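Local coordinates for protein cytidine deaminase (Mycobacterium tuberculosis, PDB 4WIG) that catalyses the zinc-dependent hydrolytic deamination of cytidine and 2'-deoxycytidine to uridine and 2'-deoxyuridine, working as a homotetramer, at residues M8-A13 with L105-V110; V95-G100 with R113-L118. The protein carries 1 engineered substitution. All blocks are in the same frame, centred on the assembly; numbering follows the deposited sequence.

Contact 1 of 2, residues M8-A13 with L105-V110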
loop_
_atom_site.group_PDB
_atom_site.type_symbol
_atom_site.label_atom_id
_atom_site.label_comp_id
_atom_site.label_asym_id
_atom_site.label_seq_id
_atom_site.Cartn_x
_atom_site.Cartn_y
_atom_site.Cartn_z
ATOM N N MET A 8 24.632 17.041 7.884
ATOM C CA MET A 8 23.749 16.849 9.029
ATOM C C MET A 8 22.541 15.963 8.699
ATOM O O MET A 8 22.188 15.082 9.472
ATOM C CB MET A 8 23.286 18.209 9.569
ATOM C CG MET A 8 22.272 18.143 10.707
ATOM S SD MET A 8 20.544 17.925 10.211
ATOM C CE MET A 8 20.220 19.436 9.301
ATOM N N LEU A 9 21.902 16.195 7.555
ATOM C CA LEU A 9 20.717 15.417 7.186
ATOM C C LEU A 9 21.071 13.968 6.903
ATOM O O LEU A 9 20.389 13.052 7.343
ATOM C CB LEU A 9 20.027 16.005 5.963
ATOM C CG LEU A 9 19.051 17.130 6.223
ATOM C CD1 LEU A 9 18.457 17.538 4.878
ATOM C CD2 LEU A 9 17.967 16.687 7.203
ATOM N N ARG A 10 22.153 13.784 6.164
ATOM C CA ARG A 10 22.651 12.457 5.847
ATOM C C ARG A 10 23.023 11.704 7.129
ATOM O O ARG A 10 22.757 10.511 7.262
ATOM C CB ARG A 10 23.841 12.574 4.890
ATOM C CG ARG A 10 23.942 11.460 3.872
ATOM C CD ARG A 10 25.161 11.633 2.965
ATOM N NE ARG A 10 24.864 12.352 1.726
ATOM C CZ ARG A 10 25.737 12.525 0.736
ATOM N NH1 ARG A 10 26.975 12.050 0.834
ATOM N NH2 ARG A 10 25.372 13.174 -0.364
ATOM N N GLY A 11 23.607 12.408 8.089
ATOM C CA GLY A 11 23.978 11.801 9.363
ATOM C C GLY A 11 22.778 11.340 10.166
ATOM O O GLY A 11 22.766 10.241 10.719
ATOM N N ASN A 12 21.754 12.188 10.222
ATOM C CA ASN A 12 20.532 11.848 10.921
ATOM C C ASN A 12 19.794 10.698 10.217
ATOM O O ASN A 12 19.166 9.857 10.876
ATOM C CB ASN A 12 19.622 13.085 11.065
ATOM C CG ASN A 12 20.058 14.006 12.193
ATOM O OD1 ASN A 12 20.886 14.905 12.010
ATOM N ND2 ASN A 12 19.516 13.788 13.357
ATOM N N ALA A 13 19.863 10.660 8.886
ATOM C CA ALA A 13 19.277 9.566 8.119
ATOM C C ALA A 13 19.980 8.243 8.469
ATOM O O ALA A 13 19.329 7.224 8.683
ATOM C CB ALA A 13 19.368 9.837 6.638
ATOM N N LEU A 105 14.150 19.252 -2.035
ATOM C CA LEU A 105 15.432 18.711 -2.469
ATOM C C LEU A 105 15.671 17.331 -1.871
ATOM O O LEU A 105 15.440 17.107 -0.668
ATOM C CB LEU A 105 16.587 19.648 -2.109
ATOM C CG LEU A 105 16.556 21.018 -2.787
ATOM C CD1 LEU A 105 17.664 21.900 -2.234
ATOM C CD2 LEU A 105 16.688 20.878 -4.296
ATOM N N ILE A 106 16.142 16.424 -2.726
ATOM C CA ILE A 106 16.411 15.050 -2.372
ATOM C C ILE A 106 17.909 14.769 -2.509
ATOM O O ILE A 106 18.469 14.925 -3.585
ATOM C CB ILE A 106 15.633 14.101 -3.316
ATOM C CG1 ILE A 106 14.115 14.432 -3.315
ATOM C CG2 ILE A 106 15.918 12.651 -2.963
ATOM C CD1 ILE A 106 13.446 14.282 -1.975
ATOM N N ASP A 107 18.559 14.364 -1.424
ATOM C CA ASP A 107 19.992 14.078 -1.455
ATOM C C ASP A 107 20.326 13.037 -2.515
ATOM O O ASP A 107 19.516 12.162 -2.836
ATOM C CB ASP A 107 20.478 13.546 -0.091
ATOM C CG ASP A 107 21.929 13.902 0.201
ATOM O OD1 ASP A 107 22.625 14.462 -0.678
ATOM O OD2 ASP A 107 22.376 13.622 1.329
ATOM N N HIS A 108 21.534 13.143 -3.047
ATOM C CA HIS A 108 21.986 12.298 -4.132
ATOM C C HIS A 108 23.518 12.267 -4.010
ATOM O O HIS A 108 24.107 13.244 -3.564
ATOM C CB HIS A 108 21.498 12.897 -5.457
ATOM C CG HIS A 108 21.974 12.172 -6.675
ATOM N ND1 HIS A 108 21.192 11.274 -7.366
ATOM C CD2 HIS A 108 23.156 12.215 -7.327
ATOM C CE1 HIS A 108 21.876 10.786 -8.384
ATOM N NE2 HIS A 108 23.072 11.343 -8.383
ATOM N N PRO A 109 24.166 11.141 -4.371
ATOM C CA PRO A 109 25.626 11.067 -4.175
ATOM C C PRO A 109 26.442 12.145 -4.902
ATOM O O PRO A 109 27.519 12.517 -4.441
ATOM C CB PRO A 109 25.991 9.683 -4.729
ATOM C CG PRO A 109 24.731 8.900 -4.717
ATOM C CD PRO A 109 23.612 9.884 -4.908
ATOM N N VAL A 110 25.939 12.612 -6.042
ATOM C CA VAL A 110 26.621 13.607 -6.877
ATOM C C VAL A 110 26.135 15.019 -6.553
ATOM O O VAL A 110 26.920 15.875 -6.164
ATOM C CB VAL A 110 26.405 13.318 -8.382
ATOM C CG1 VAL A 110 27.101 14.367 -9.246
ATOM C CG2 VAL A 110 26.899 11.921 -8.737
HETATM O O HOH W 1 27.983 13.228 -1.582
#
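Arg10 and Asp107 join helix 6-17 to the loop that follows strand 105-106 through a bidentate salt bridge. The guanidinium comes side-on: NE of Arg10 gives its hydrogen to OD2 of Asp107 at 2.8 Å, and NH2 of Arg10 reaches OD1 of Asp107 at 3.1 Å. Both bonds are nearly straight and lie in the guanidinium plane, yet they meet the carboxylate from above its plane, because the two flat groups are turned 34° apart. A bend at chi3 (-93°) swings the arginine head across the aspartate. Arginine suits this place because NE and NH2 can grip two oxygens at once.

A further hydrogen bond, noticeably bent, holds the carboxylate: the backbone N of His108 donates to OD1 of Asp107 (2.9 Å), from the same face as NH2 of Arg10, so OD1 accepts two donors. The short aspartate keeps its carboxylate near enough to its own backbone for this.

Water extends the link. NH1 of Arg10 donates to a water 2.9 Å away, which in turn donates to O of Pro109 at 3.0 Å.

Helix 6-17 lies against strand 73-80, Leu9 on Ala75 and Arg10 and Ala13 on Val79; Asp107 touches Ala77 and Trp6. Strand 105-106 runs between strands 73-80 and 113-114.

Contact 2 of 2, residues V95-G100 with R113-L118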
loop_
_atom_site.group_PDB
_atom_site.type_symbol
_atom_site.label_atom_id
_atom_site.label_comp_id
_atom_site.label_asym_id
_atom_site.label_seq_id
_atom_site.Cartn_x
_atom_site.Cartn_y
_atom_site.Cartn_z
ATOM N N VAL A 95 4.338 10.410 -2.287
ATOM C CA VAL A 95 4.019 10.812 -0.924
ATOM C C VAL A 95 4.775 12.096 -0.536
ATOM O O VAL A 95 4.177 13.035 -0.012
ATOM C CB VAL A 95 4.283 9.671 0.093
ATOM C CG1 VAL A 95 4.116 10.165 1.524
ATOM C CG2 VAL A 95 3.337 8.501 -0.158
ATOM N N LEU A 96 6.078 12.146 -0.809
ATOM C CA LEU A 96 6.886 13.323 -0.447
ATOM C C LEU A 96 6.415 14.585 -1.199
ATOM O O LEU A 96 6.439 15.697 -0.650
ATOM C CB LEU A 96 8.367 13.060 -0.716
ATOM C CG LEU A 96 9.076 12.073 0.230
ATOM C CD1 LEU A 96 10.469 11.715 -0.291
ATOM C CD2 LEU A 96 9.138 12.660 1.619
ATOM N N LEU A 97 5.962 14.411 -2.438
ATOM C CA LEU A 97 5.495 15.537 -3.248
ATOM C C LEU A 97 4.319 16.273 -2.604
ATOM O O LEU A 97 4.211 17.501 -2.692
ATOM C CB LEU A 97 5.108 15.057 -4.649
ATOM C CG LEU A 97 4.859 16.168 -5.669
ATOM C CD1 LEU A 97 6.177 16.761 -6.144
ATOM C CD2 LEU A 97 4.041 15.641 -6.830
ATOM N N GLU A 98 3.448 15.506 -1.952
ATOM C CA GLU A 98 2.292 16.045 -1.239
ATOM C C GLU A 98 2.707 17.016 -0.137
ATOM O O GLU A 98 1.955 17.938 0.203
ATOM C CB GLU A 98 1.507 14.884 -0.623
ATOM C CG GLU A 98 0.172 15.238 -0.004
ATOM C CD GLU A 98 -0.940 15.401 -1.027
ATOM O OE1 GLU A 98 -1.781 16.290 -0.820
ATOM O OE2 GLU A 98 -0.977 14.652 -2.030
ATOM N N HIS A 99 3.890 16.792 0.437
ATOM C CA HIS A 99 4.321 17.512 1.632
ATOM C C HIS A 99 5.481 18.472 1.436
ATOM O O HIS A 99 5.753 19.284 2.312
ATOM C CB HIS A 99 4.603 16.492 2.718
ATOM C CG HIS A 99 3.386 15.694 3.045
ATOM N ND1 HIS A 99 3.165 14.421 2.565
ATOM C CD2 HIS A 99 2.251 16.060 3.676
ATOM C CE1 HIS A 99 1.963 14.019 2.940
ATOM N NE2 HIS A 99 1.395 14.991 3.625
ATOM N N GLY A 100 6.137 18.392 0.283
ATOM C CA GLY A 100 7.219 19.315 -0.056
ATOM C C GLY A 100 7.169 19.910 -1.452
ATOM O O GLY A 100 7.896 20.862 -1.742
ATOM N N ARG A 113 18.817 16.696 -5.882
ATOM C CA ARG A 113 17.901 16.919 -6.990
ATOM C C ARG A 113 16.577 17.471 -6.493
ATOM O O ARG A 113 16.137 17.141 -5.390
ATOM C CB ARG A 113 17.624 15.597 -7.701
ATOM C CG ARG A 113 18.863 14.843 -8.154
ATOM C CD ARG A 113 19.174 15.079 -9.611
ATOM N NE ARG A 113 19.752 13.892 -10.237
ATOM C CZ ARG A 113 21.050 13.583 -10.269
ATOM N NH1 ARG A 113 21.978 14.366 -9.698
ATOM N NH2 ARG A 113 21.425 12.466 -10.895
ATOM N N ARG A 114 15.938 18.293 -7.321
ATOM C CA ARG A 114 14.565 18.710 -7.077
ATOM C C ARG A 114 13.624 17.519 -7.259
ATOM O O ARG A 114 13.769 16.747 -8.198
ATOM C CB ARG A 114 14.146 19.790 -8.066
ATOM C CG ARG A 114 14.878 21.113 -7.941
ATOM C CD ARG A 114 14.523 22.034 -9.103
ATOM N NE ARG A 114 13.074 22.217 -9.252
ATOM C CZ ARG A 114 12.312 21.654 -10.193
ATOM N NH1 ARG A 114 11.005 21.903 -10.213
ATOM N NH2 ARG A 114 12.824 20.858 -11.122
ATOM N N LEU A 115 12.642 17.386 -6.381
ATOM C CA LEU A 115 11.725 16.248 -6.463
ATOM C C LEU A 115 10.945 16.316 -7.782
ATOM O O LEU A 115 10.589 15.278 -8.366
ATOM C CB LEU A 115 10.789 16.207 -5.249
ATOM C CG LEU A 115 9.771 15.060 -5.188
ATOM C CD1 LEU A 115 10.439 13.705 -5.336
ATOM C CD2 LEU A 115 8.986 15.119 -3.891
ATOM N N GLY A 116 10.714 17.543 -8.260
ATOM C CA GLY A 116 10.082 17.774 -9.552
ATOM C C GLY A 116 10.805 17.116 -10.701
ATOM O O GLY A 116 10.174 16.693 -11.663
ATOM N N ASP A 117 12.130 17.021 -10.601
ATOM C CA ASP A 117 12.926 16.343 -11.622
ATOM C C ASP A 117 12.895 14.834 -11.447
ATOM O O ASP A 117 13.012 14.094 -12.424
ATOM C CB ASP A 117 14.370 16.851 -11.628
ATOM C CG ASP A 117 14.485 18.262 -12.169
ATOM O OD1 ASP A 117 13.815 18.585 -13.176
ATOM O OD2 ASP A 117 15.238 19.063 -11.586
ATOM N N LEU A 118 12.730 14.376 -10.208
ATOM C CA LEU A 118 12.617 12.947 -9.921
ATOM C C LEU A 118 11.204 12.397 -10.152
ATOM O O LEU A 118 11.023 11.188 -10.256
ATOM C CB LEU A 118 13.068 12.654 -8.484
ATOM C CG LEU A 118 14.575 12.858 -8.257
ATOM C CD1 LEU A 118 14.882 12.953 -6.767
ATOM C CD2 LEU A 118 15.383 11.731 -8.878
#
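Leu115 reaches toward helix 90-100 and meets Leu96 and Leu97 there. Its CB carries the chain off the first turn of helix 115-118, and with CG anti to the backbone N (chi1 -180°) the branch point extends toward the other helix. CG of Leu115 comes within 4.1 Å of CD1 of Leu97. Of the two methyls, CD2 does most of the touching: it rests on the backbone between the two leucines, 3.4 Å from N of Leu97 and 3.8 Å from C of Leu96. The same methyl lies 3.8 Å from CB of Leu96 and 4.0 Å from CB of Leu97. Leu97 answers with its own CD1, 4.0 Å from CD2 of Leu115. Leucine suits this buried place because its branch at CG puts a methyl onto helix backbone and side chains together, with no polar group to satisfy.

Arg114, at the N-cap position, has a weak bond and salt bridge from NH2 to OD2 of Asp117 (3.0 Å), away from the apolar side; its NE also pairs with Glu103. Leu104 touches both Leu96 and Leu115.

The arrangement belongs to the cytidine deaminase fold, a mixed sheet covered by helices. Helix 90-100 includes the zinc ligand Cys92, and Leu96 lies about 4 Å, side chain to side chain, from Glu58, the probable proton donor, so this leucine packing adjoins the active site.

Overall arrangement
The centres of the two contacts lie 14 Å apart, and both reach the edge of the sheet where strands 105-106 and 113-114 are neighbours. A probable backbone hydrogen bond from N of Ile106 to O of Arg113 joins them, and Ile106 also packs on Leu118. Contact 2 is buried and rests on van der Waals packing of leucines, as suits a place in the core between helix 90-100 and helix 115-118. Contact 1 is only partly buried, and its chemistry is ionic and water-assisted: charge holds helix 6-17 to the loop after strand 105-106. The segments alternate along the chain, so residues 105-110 of contact 1 fall between helix 90-100 and the strand and helix of residues 113-118.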